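PDB 3HE1: major exported protein from Pseudomonas aeruginosa, which is a secreted Hcp-family protein of the type VI secretion system, probably forming the hexameric rings that stack into its tube. Local coordinates for residues A[39-43]-A[97-103]; A[90-96]-A[162-168]; A[111-116]-A[138-142]. All coordinates share one frame; numbering follows the deposited sequence.

Interaction 1: residues A[39-43]-A[97-103]; sequences ITAGA and DKASPLL
Ile39 meets the start of helix 100-109 with its CG2 methyl, which sits among the side chains of Ala99, Leu102 and Leu103, at and near the first turn. CG2 lies anti to the backbone N of Ile39 (chi1 -76° for CG1), and this turns the methyl toward the helix. Ile39 CG2 is 3.9 Å from Leu102 CB and 4.0 Å from Leu103 CD2. The side chains of Ile39 and Leu102 run past one another in opposing senses, whereas Leu103 runs at a slant to Ile39. Ala99 closes the group: its CB is 4.2 Å from Ile39 CG2 and 4.3 Å from Ala43 CB.

Lys98 lies along the type II turn that runs from Thr40 to Ala43. Its CG is anti to the backbone N (chi1 164°), and the extended chain carries NZ to the middle of the turn. Lys98 NZ makes one weak hydrogen bond across the contact, to Ala41 O at 3.4 Å. Its methylenes do much of the touching: Lys98 CD is 3.5 Å from Gly42 O. Gly42 has positive phi, as is usual at the third position of such a turn.

Asp97 precedes the turn into the helix and makes a capping bond. Ser100 N donates to Asp97 OD1 over 2.8 Å, nearly in line with the C-O bond. The other oxygen, Asp97 OD2, accepts from a water at 2.9 Å that also bonds weakly to Ala43 O. Water therefore joins the cap to the end of the turn.

Asp97 OD1 also forms a salt bridge with Lys94. The loop 39-43 is tied by Asp59, next to strand 61-71, while Ile39 and Leu103 both pack on Ile31 of strand 27-33. Leu103 also reaches Ile142 and Ile145 of strand 140-149, and Lys98 O accepts from Thr182 of the second subunit.

Interaction 2: residues A[90-96]-A[162-168]; sequences VVITKVF and HLEDVHF
Val90 pairs with Phe168 through two backbone hydrogen bonds, from Val90 N to Phe168 O and from Phe168 N to Val90 O. Val91 turns to the other face of the sheet. Its CG1, anti to the backbone N (chi1 -165°), lies over the centre of the His167 ring in a CH-pi contact, 3.6 Å from the centroid. Ile92 forms the next hydrogen-bonded pair, with Val166. Its CG1 approaches the Phe168 ring at the edge, in plane, 3.6 Å from Phe168 CE2.

Thr93 and Asp165 lie side by side. Thr93 OG1 donates to Asp165 OD1 over 2.6 Å, from above the carboxylate plane; Tyr148 also bonds this oxygen. Lys94 N donates to Glu164 O. The lysine chain bends at its last two torsions and brings NZ back to Glu164 OE2, a salt bridge modelled so short that its exact length is doubtful. Lys94 NZ also donates to Val95 O at 3.1 Å and forms a salt bridge with Asp97 OD1, so the buried amine has several oxygen partners.

Val95 CG1 packs on Leu163 CD2 at 3.8 Å. At Phe96 the ring face receives the edge of His162, with planes at 64°. His162 ND1 bonds Tyr132 of the second subunit, and Trp120 there meets both rings. The antiparallel ladder is regular from Val90 to Lys94 and loosens at Val95. It belongs to the curled beta sheet of the Hcp fold, with its Phe96 end at a subunit interface.

Interaction 3: residues A[111-116]-A[138-142]; sequences ERLTKV and EDAII
Leu113 and Ala140 form an antiparallel hydrogen-bonded pair. Leu113 N donates to Ala140 O, modelled so short that the length is doubtful, and Ala140 N returns a bond of 2.8 Å to Leu113 O. Their side chains share one face, with Leu113 CB 4.0 Å from Ala140 CB. Leu113 CD2 reaches along the same side to Ile142 CG1 at 3.5 Å, the two chains lying at a slant. Val116 CG2 touches the Ala140 methyl at 4.2 Å.

Asp139 runs alongside Arg112. Arg112 has two conformers, and what follows holds for one of them, so it is tentative. The chain bends at chi3 (60°), which brings NH1 to Asp139 OD1 in a long salt bridge of 3.5 Å. The guanidinium and carboxylate planes stand 62° apart. Arg112 CD also packs on Asp139 CB at 3.7 Å. Asp139 N donates to Thr114 O at 3.2 Å, from above the carbonyl plane.

Further out, Arg171 forms salt bridges with both Asp139 OD2 and Glu138. Glu111 is held by Lys35 N and Gln36, and Arg112 pairs with Thr34. Phe168 backs Leu113 and Val116, while Ile31 covers them from strand 27-33.

Asp139 and Ala140 both face Leu113 in a G1 beta bulge. Thr114 and Lys115 both face Thr32 in a classic bulge. The two bulges sit where the chain turns sheet corners, in the curled antiparallel sheet of the Hcp fold.

Interactions 1 and 2 meet where strand 86-95 leads into helix 100-109. Ser100 OG lies 2.7 Å from Glu164 OE2, probably as a hydrogen bond, and Leu103 CD1 is 3.8 Å from Lys94 CE. Both contacts also touch the second subunit, consistent with assembly into a ring. Interactions 2 and 3 share neighbouring strands 162-169 and 140-149. There Val166 CG1 packs on Ile142 CG2 at 3.3 Å and Phe168 CD1 on Leu113 CD2 at 3.7 Å. Interaction 1 also touches interaction 3, with Leu103 O 3.8 Å from Ile142 CD1. The centres of interactions 1 and 3 are about 15 Å apart.

Interaction 1: residues A[39-43]-A[97-103]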
# COMPACT_ATOMS: atom_id res chain seq x y z
N ILE A 39 29.14 17.18 16.99
CA ILE A 39 29.13 16.64 15.64
C ILE A 39 28.21 17.46 14.75
O ILE A 39 28.35 17.45 13.53
CB ILE A 39 28.75 15.14 15.66
CG1 ILE A 39 29.95 14.31 16.13
CG2 ILE A 39 28.26 14.67 14.28
CD1 ILE A 39 29.60 12.93 16.67
N THR A 40 27.31 18.20 15.37
CA THR A 40 26.32 18.97 14.63
C THR A 40 26.75 20.43 14.49
O THR A 40 25.97 21.28 14.08
CB THR A 40 24.96 18.90 15.34
OG1 THR A 40 25.08 19.51 16.63
CG2 THR A 40 24.52 17.44 15.53
N ALA A 41 28.00 20.72 14.85
CA ALA A 41 28.55 22.08 14.80
C ALA A 41 28.61 22.65 13.38
O ALA A 41 29.26 22.09 12.50
CB ALA A 41 29.94 22.11 15.43
N GLY A 42 27.95 23.79 13.16
CA GLY A 42 27.93 24.41 11.85
C GLY A 42 27.23 23.56 10.80
O GLY A 42 27.40 23.77 9.59
N ALA A 43 26.43 22.61 11.27
CA ALA A 43 25.75 21.65 10.42
C ALA A 43 24.39 22.10 9.86
O ALA A 43 23.89 21.50 8.91
CB ALA A 43 25.62 20.31 11.13
N ASP A 97 24.19 16.12 4.83
CA ASP A 97 24.75 17.39 5.35
C ASP A 97 26.20 17.29 5.86
O ASP A 97 26.88 16.30 5.64
CB ASP A 97 23.84 17.96 6.44
CG ASP A 97 23.79 17.09 7.69
OD1 ASP A 97 24.61 16.14 7.79
OD2 ASP A 97 22.93 17.35 8.56
N LYS A 98 26.65 18.34 6.56
CA LYS A 98 28.00 18.39 7.10
C LYS A 98 28.27 17.31 8.16
O LYS A 98 29.38 16.76 8.23
CB LYS A 98 28.27 19.77 7.70
CG LYS A 98 29.51 19.82 8.62
CD LYS A 98 29.77 21.26 9.08
CE LYS A 98 31.12 21.42 9.77
NZ LYS A 98 31.41 22.87 10.03
N ALA A 99 27.26 16.99 8.96
CA ALA A 99 27.35 15.96 9.99
C ALA A 99 27.44 14.56 9.41
O ALA A 99 28.10 13.70 9.97
CB ALA A 99 26.13 16.05 10.91
N SER A 100 26.77 14.36 8.27
CA SER A 100 26.51 13.03 7.74
C SER A 100 27.74 12.15 7.63
O SER A 100 27.70 10.99 8.03
CB SER A 100 25.82 13.13 6.38
OG SER A 100 24.58 13.78 6.48
N PRO A 101 28.84 12.69 7.05
CA PRO A 101 30.05 11.87 6.95
C PRO A 101 30.59 11.60 8.33
O PRO A 101 31.24 10.58 8.57
CB PRO A 101 31.01 12.75 6.15
CG PRO A 101 30.13 13.77 5.47
CD PRO A 101 29.02 14.02 6.44
N LEU A 102 30.30 12.51 9.26
CA LEU A 102 30.74 12.36 10.63
C LEU A 102 29.96 11.25 11.32
O LEU A 102 30.56 10.38 11.96
CB LEU A 102 30.62 13.69 11.39
CG LEU A 102 31.40 14.86 10.75
CD1 LEU A 102 31.31 16.16 11.56
CD2 LEU A 102 32.87 14.49 10.51
N LEU A 103 28.64 11.26 11.16
CA LEU A 103 27.76 10.27 11.79
C LEU A 103 28.11 8.86 11.40
O LEU A 103 28.04 7.95 12.22
CB LEU A 103 26.31 10.55 11.43
CG LEU A 103 25.89 11.90 12.00
CD1 LEU A 103 24.63 12.40 11.33
CD2 LEU A 103 25.69 11.73 13.48
O HOH W 1 21.05 19.58 8.86

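Interaction 2: residues A[90-96]-A[162-168]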
# COMPACT_ATOMS: atom_id res chain seq x y z
N VAL A 90 16.19 4.80 19.16
CA VAL A 90 15.60 6.05 18.69
C VAL A 90 15.95 6.24 17.22
O VAL A 90 17.08 5.94 16.81
CB VAL A 90 16.02 7.28 19.52
CG1 VAL A 90 15.46 8.56 18.90
CG2 VAL A 90 15.54 7.12 20.94
N VAL A 91 14.99 6.71 16.44
CA VAL A 91 15.15 6.74 15.00
C VAL A 91 14.81 8.11 14.43
O VAL A 91 13.65 8.51 14.40
CB VAL A 91 14.23 5.72 14.34
CG1 VAL A 91 14.66 5.48 12.90
CG2 VAL A 91 14.24 4.42 15.13
N ILE A 92 15.82 8.84 13.98
CA ILE A 92 15.56 10.14 13.38
C ILE A 92 15.80 10.11 11.87
O ILE A 92 16.29 9.13 11.31
CB ILE A 92 16.34 11.29 14.08
CG1 ILE A 92 17.85 11.14 13.91
CG2 ILE A 92 16.02 11.31 15.55
CD1 ILE A 92 18.43 11.87 12.69
N THR A 93 15.42 11.19 11.20
CA THR A 93 15.64 11.32 9.77
C THR A 93 16.11 12.74 9.52
O THR A 93 15.59 13.68 10.12
CB THR A 93 14.36 11.02 8.94
OG1 THR A 93 13.97 9.66 9.13
CG2 THR A 93 14.62 11.26 7.45
N LYS A 94 17.09 12.87 8.63
CA LYS A 94 17.62 14.17 8.26
C LYS A 94 17.86 14.16 6.75
O LYS A 94 17.50 13.19 6.09
CB LYS A 94 18.93 14.40 9.02
CG LYS A 94 19.69 13.11 9.34
CD LYS A 94 20.92 13.35 10.21
CE LYS A 94 21.91 14.38 9.61
NZ LYS A 94 22.56 13.96 8.32
N VAL A 95 18.41 15.24 6.20
CA VAL A 95 18.91 15.24 4.82
C VAL A 95 20.45 15.13 4.84
O VAL A 95 21.07 15.30 5.90
CB VAL A 95 18.51 16.53 4.07
CG1 VAL A 95 17.06 16.47 3.60
CG2 VAL A 95 18.72 17.73 4.96
N PHE A 96 21.08 14.83 3.71
CA PHE A 96 22.55 14.76 3.63
C PHE A 96 23.10 16.12 4.07
O PHE A 96 22.53 17.15 3.72
CB PHE A 96 23.03 14.49 2.19
CG PHE A 96 22.82 13.07 1.69
CD1 PHE A 96 21.66 12.38 1.93
CD2 PHE A 96 23.80 12.46 0.91
CE1 PHE A 96 21.48 11.10 1.44
CE2 PHE A 96 23.63 11.18 0.43
CZ PHE A 96 22.47 10.50 0.70
N HIS A 162 17.31 14.26 -0.79
CA HIS A 162 18.43 13.46 -0.30
C HIS A 162 18.25 13.22 1.20
O HIS A 162 18.31 14.16 2.01
CB HIS A 162 19.77 14.14 -0.62
CG HIS A 162 19.92 14.57 -2.05
ND1 HIS A 162 20.81 15.55 -2.44
CD2 HIS A 162 19.29 14.17 -3.17
CE1 HIS A 162 20.73 15.73 -3.74
NE2 HIS A 162 19.81 14.90 -4.22
N LEU A 163 18.03 11.96 1.56
CA LEU A 163 17.61 11.61 2.91
C LEU A 163 18.53 10.64 3.65
O LEU A 163 19.43 10.05 3.06
CB LEU A 163 16.19 11.03 2.90
CG LEU A 163 15.05 11.99 2.61
CD1 LEU A 163 13.73 11.27 2.82
CD2 LEU A 163 15.14 13.21 3.52
N GLU A 164 18.28 10.48 4.94
CA GLU A 164 19.19 9.73 5.78
C GLU A 164 18.59 9.53 7.16
O GLU A 164 18.40 10.48 7.92
CB GLU A 164 20.51 10.49 5.85
CG GLU A 164 21.49 10.01 6.88
CD GLU A 164 22.85 10.69 6.74
OE1 GLU A 164 23.65 10.23 5.89
OE2 GLU A 164 23.09 11.70 7.46
N ASP A 165 18.27 8.28 7.47
CA ASP A 165 17.75 7.89 8.78
C ASP A 165 18.88 7.40 9.65
O ASP A 165 19.69 6.59 9.21
CB ASP A 165 16.75 6.75 8.65
CG ASP A 165 15.62 7.05 7.69
OD1 ASP A 165 15.32 8.24 7.46
OD2 ASP A 165 15.02 6.08 7.20
N VAL A 166 18.91 7.84 10.91
CA VAL A 166 19.92 7.35 11.85
C VAL A 166 19.30 6.78 13.13
O VAL A 166 18.37 7.37 13.67
CB VAL A 166 20.92 8.45 12.21
CG1 VAL A 166 21.96 7.92 13.19
CG2 VAL A 166 21.58 8.98 10.95
N HIS A 167 19.83 5.65 13.59
CA HIS A 167 19.32 4.97 14.78
C HIS A 167 20.30 4.95 15.93
O HIS A 167 21.46 4.57 15.76
CB HIS A 167 18.98 3.52 14.46
CG HIS A 167 18.13 3.36 13.26
ND1 HIS A 167 17.09 2.46 13.20
CD2 HIS A 167 18.16 3.99 12.06
CE1 HIS A 167 16.52 2.53 12.01
NE2 HIS A 167 17.15 3.45 11.30
N PHE A 168 19.82 5.34 17.11
CA PHE A 168 20.62 5.35 18.31
C PHE A 168 20.03 4.40 19.34
O PHE A 168 18.82 4.36 19.55
CB PHE A 168 20.64 6.74 18.93
CG PHE A 168 20.82 7.86 17.95
CD1 PHE A 168 22.06 8.50 17.82
CD2 PHE A 168 19.75 8.33 17.20
CE1 PHE A 168 22.23 9.57 16.94
CE2 PHE A 168 19.91 9.38 16.31
CZ PHE A 168 21.15 10.01 16.18

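Interaction 3: residues A[111-116]-A[138-142]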
# COMPACT_ATOMS: atom_id res chain seq x y z
N GLU A 111 31.60 4.65 18.24
CA GLU A 111 31.82 5.76 19.15
C GLU A 111 30.60 6.09 20.03
O GLU A 111 29.51 6.37 19.51
CB GLU A 111 32.25 7.00 18.37
CG GLU A 111 32.33 8.26 19.23
CD GLU A 111 32.43 9.51 18.41
OE1 GLU A 111 32.66 9.40 17.18
OE2 GLU A 111 32.26 10.62 18.96
N ARG A 112 30.78 6.06 21.35
CA ARG A 112 29.73 6.44 22.29
C ARG A 112 29.41 7.93 22.16
O ARG A 112 30.29 8.78 22.19
CB ARG A 112 30.12 6.11 23.74
CG ARG A 112 29.16 6.70 24.79
CD ARG A 112 29.43 6.20 26.22
NE ARG A 112 30.77 6.52 26.69
CZ ARG A 112 31.13 7.67 27.25
NH1 ARG A 112 30.25 8.65 27.41
NH2 ARG A 112 32.39 7.85 27.65
N LEU A 113 28.13 8.23 21.99
CA LEU A 113 27.65 9.60 21.90
C LEU A 113 27.32 10.15 23.28
O LEU A 113 26.30 9.76 23.86
CB LEU A 113 26.37 9.63 21.06
CG LEU A 113 26.50 10.15 19.66
CD1 LEU A 113 27.94 9.93 19.20
CD2 LEU A 113 25.46 9.47 18.77
N THR A 114 28.14 11.05 23.81
CA THR A 114 27.86 11.60 25.15
C THR A 114 26.45 12.19 25.31
O THR A 114 25.79 11.96 26.33
CB THR A 114 28.89 12.64 25.61
OG1 THR A 114 30.06 11.97 26.10
CG2 THR A 114 28.32 13.48 26.73
N LYS A 115 26.01 12.95 24.32
CA LYS A 115 24.65 13.50 24.34
C LYS A 115 24.07 13.72 22.94
O LYS A 115 24.65 14.43 22.12
CB LYS A 115 24.58 14.80 25.15
CG LYS A 115 23.18 15.38 25.24
CD LYS A 115 22.99 16.26 26.48
CE LYS A 115 23.28 17.72 26.19
NZ LYS A 115 22.64 18.61 27.20
N VAL A 116 22.93 13.10 22.69
CA VAL A 116 22.08 13.42 21.56
C VAL A 116 20.87 14.08 22.16
O VAL A 116 20.25 13.52 23.07
CB VAL A 116 21.62 12.15 20.83
CG1 VAL A 116 20.57 12.50 19.76
CG2 VAL A 116 22.82 11.41 20.26
N GLU A 138 21.48 10.11 26.65
CA GLU A 138 22.77 10.09 27.33
C GLU A 138 23.49 8.80 26.93
O GLU A 138 22.87 7.74 26.85
CB GLU A 138 22.61 10.18 28.86
CG GLU A 138 21.67 11.31 29.30
CD GLU A 138 21.90 11.80 30.73
OE1 GLU A 138 22.89 11.39 31.37
OE2 GLU A 138 21.08 12.63 31.19
N ASP A 139 24.79 8.92 26.65
CA ASP A 139 25.66 7.78 26.31
C ASP A 139 25.08 6.87 25.22
O ASP A 139 25.08 5.65 25.34
CB ASP A 139 26.04 6.98 27.56
CG ASP A 139 26.71 7.85 28.62
OD1 ASP A 139 26.90 9.06 28.38
OD2 ASP A 139 27.02 7.32 29.71
N ALA A 140 24.65 7.51 24.14
CA ALA A 140 24.02 6.82 23.03
C ALA A 140 25.06 6.26 22.07
O ALA A 140 26.22 6.66 22.07
CB ALA A 140 23.06 7.76 22.30
N ILE A 141 24.62 5.31 21.25
CA ILE A 141 25.47 4.66 20.27
C ILE A 141 24.69 4.57 18.97
O ILE A 141 23.51 4.20 18.97
CB ILE A 141 25.90 3.26 20.76
CG1 ILE A 141 26.85 3.40 21.96
CG2 ILE A 141 26.57 2.50 19.65
CD1 ILE A 141 26.72 2.30 23.02
N ILE A 142 25.30 4.93 17.84
CA ILE A 142 24.59 4.83 16.56
C ILE A 142 24.62 3.40 15.99
O ILE A 142 25.69 2.88 15.67
CB ILE A 142 25.17 5.80 15.51
CG1 ILE A 142 25.29 7.20 16.10
CG2 ILE A 142 24.31 5.79 14.25
CD1 ILE A 142 25.60 8.26 15.06